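Local coordinates for protein argonaute (Marinitoga piezophila, PDB 5I4A) that is an RNA-guided, metal-dependent endonuclease that uses short 5'-hydroxyl guides to bind complementary DNA or RNA targets and cleave them, at residues 445-449 with 622-627. Numbering follows the deposited sequence.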
loop_
_atom_site.group_PDB
_atom_site.type_symbol
_atom_site.label_atom_id
_atom_site.label_comp_id
_atom_site.label_asym_id
_atom_site.label_seq_id
_atom_site.Cartn_x
_atom_site.Cartn_y
_atom_site.Cartn_z
ATOM N N TYR A 445 -20.168 3.744 -0.911
ATOM C CA TYR A 445 -18.868 3.092 -0.857
ATOM C C TYR A 445 -17.968 3.853 0.108
ATOM O O TYR A 445 -17.673 5.032 -0.109
ATOM C CB TYR A 445 -18.248 3.018 -2.253
ATOM C CG TYR A 445 -19.149 2.321 -3.251
ATOM C CD1 TYR A 445 -19.297 0.942 -3.234
ATOM C CD2 TYR A 445 -19.861 3.044 -4.201
ATOM C CE1 TYR A 445 -20.124 0.298 -4.137
ATOM C CE2 TYR A 445 -20.692 2.407 -5.110
ATOM C CZ TYR A 445 -20.818 1.036 -5.072
ATOM O OH TYR A 445 -21.641 0.395 -5.969
ATOM N N ILE A 446 -17.533 3.174 1.168
ATOM C CA ILE A 446 -16.777 3.777 2.257
ATOM C C ILE A 446 -15.475 3.008 2.424
ATOM O O ILE A 446 -15.474 1.772 2.424
ATOM C CB ILE A 446 -17.591 3.771 3.566
ATOM C CG1 ILE A 446 -18.827 4.666 3.432
ATOM C CG2 ILE A 446 -16.735 4.213 4.742
ATOM C CD1 ILE A 446 -19.793 4.545 4.590
ATOM N N GLY A 447 -14.373 3.737 2.557
ATOM C CA GLY A 447 -13.068 3.149 2.832
ATOM C C GLY A 447 -12.614 3.525 4.231
ATOM O O GLY A 447 -12.859 4.643 4.688
ATOM N N ILE A 448 -11.951 2.586 4.905
ATOM C CA ILE A 448 -11.544 2.752 6.298
ATOM C C ILE A 448 -10.054 2.468 6.412
ATOM O O ILE A 448 -9.609 1.352 6.120
ATOM C CB ILE A 448 -12.328 1.828 7.245
ATOM C CG1 ILE A 448 -13.835 2.002 7.054
ATOM C CG2 ILE A 448 -11.931 2.094 8.692
ATOM C CD1 ILE A 448 -14.328 3.392 7.352
ATOM N N ASP A 449 -9.289 3.465 6.861
ATOM C CA ASP A 449 -7.876 3.305 7.193
ATOM C C ASP A 449 -7.723 3.581 8.683
ATOM O O ASP A 449 -7.871 4.725 9.128
ATOM C CB ASP A 449 -6.996 4.244 6.363
ATOM C CG ASP A 449 -5.503 3.960 6.527
ATOM O OD1 ASP A 449 -5.077 3.508 7.610
ATOM O OD2 ASP A 449 -4.749 4.196 5.560
ATOM N N PRO A 622 -12.357 4.706 -2.600
ATOM C CA PRO A 622 -12.484 5.120 -1.190
ATOM C C PRO A 622 -11.303 4.702 -0.328
ATOM O O PRO A 622 -10.869 5.478 0.534
ATOM C CB PRO A 622 -13.790 4.447 -0.744
ATOM C CG PRO A 622 -14.052 3.376 -1.747
ATOM C CD PRO A 622 -13.520 3.912 -3.034
ATOM N N LEU A 623 -10.766 3.498 -0.536
ATOM C CA LEU A 623 -9.586 3.075 0.214
ATOM C C LEU A 623 -8.349 3.837 -0.229
ATOM O O LEU A 623 -7.497 4.183 0.598
ATOM C CB LEU A 623 -9.364 1.573 0.051
ATOM C CG LEU A 623 -10.061 0.642 1.038
ATOM C CD1 LEU A 623 -9.463 -0.740 0.916
ATOM C CD2 LEU A 623 -9.923 1.166 2.456
ATOM N N HIS A 624 -8.218 4.081 -1.535
ATOM C CA HIS A 624 -7.113 4.896 -2.030
ATOM C C HIS A 624 -7.102 6.265 -1.362
ATOM O O HIS A 624 -6.046 6.759 -0.947
ATOM C CB HIS A 624 -7.212 5.041 -3.546
ATOM C CG HIS A 624 -6.176 5.946 -4.134
ATOM N ND1 HIS A 624 -4.925 5.502 -4.506
ATOM C CD2 HIS A 624 -6.199 7.273 -4.401
ATOM C CE1 HIS A 624 -4.224 6.514 -4.983
ATOM N NE2 HIS A 624 -4.975 7.601 -4.930
ATOM N N ILE A 625 -8.274 6.888 -1.239
ATOM C CA ILE A 625 -8.366 8.187 -0.582
ATOM C C ILE A 625 -7.996 8.067 0.891
ATOM O O ILE A 625 -7.205 8.859 1.417
ATOM C CB ILE A 625 -9.778 8.772 -0.758
ATOM C CG1 ILE A 625 -10.115 8.936 -2.242
ATOM C CG2 ILE A 625 -9.892 10.093 -0.029
ATOM C CD1 ILE A 625 -11.604 8.968 -2.528
ATOM N N ALA A 626 -8.564 7.071 1.576
ATOM C CA ALA A 626 -8.332 6.925 3.010
ATOM C C ALA A 626 -6.854 6.717 3.317
ATOM O O ALA A 626 -6.318 7.318 4.255
ATOM C CB ALA A 626 -9.164 5.769 3.563
ATOM N N ASN A 627 -6.177 5.869 2.537
ATOM C CA ASN A 627 -4.740 5.695 2.724
ATOM C C ASN A 627 -3.992 7.001 2.483
ATOM O O ASN A 627 -3.108 7.373 3.265
ATOM C CB ASN A 627 -4.206 4.602 1.797
ATOM C CG ASN A 627 -4.616 3.203 2.232
ATOM O OD1 ASN A 627 -5.154 3.009 3.323
ATOM N ND2 ASN A 627 -4.346 2.221 1.383
HETATM O O HOH W 1 -1.641 5.263 4.715
#
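The carboxylate of D449 stands nearly perpendicular to the N627 amide, the two planes 81° apart. On one side of the carboxylate plane lies the amide, whose modelled OD1 is 2.6 Å from D449 OD2. On the other side, tilted from the plane, is A626 O, 3.7 Å from the same OD2. A water donates to N627 O and, weakly, to D449 OD2. With CG anti to the backbone N (chi1 -171°), D449 carries its acid past the A626 methyl toward N627.

Both segments belong to the PIWI domain, an RNase H fold. Strand 443-452 is an inner strand of the mixed sheet, between strands 458-466 and 513-519, and helix 621-631 lies alongside it, slightly turned: the axes of 445-449 and 622-627 approach to 6.5 Å, their N-to-C directions 34° apart. This brings the inferred catalytic D449 and N627 together beside D519; by similarity D449 binds both manganese ions, and N627 is inferred to bind one. With the D449 carboxylate gone, an alanine here would probably leave the N627 amide freer to turn and deprive both likely manganese sites of their common ligand.

Further back, small residues permit the close approach. G447 suits its place because any CB would run into the backbone of P622 and L623; instead, P622 CB rests 3.4 Å from G447 N. Proline fits near the helix start, where a backbone N-H is not needed for helical bonding. L623 reaches alongside the strand, placing CD2 3.5 Å from I448 N, while A626 offers only a methyl, 3.9 Å from D449 CB. I446 and I448 point away from the helix, their branched apolar chains packing on V514 and I516 of strand 513-519.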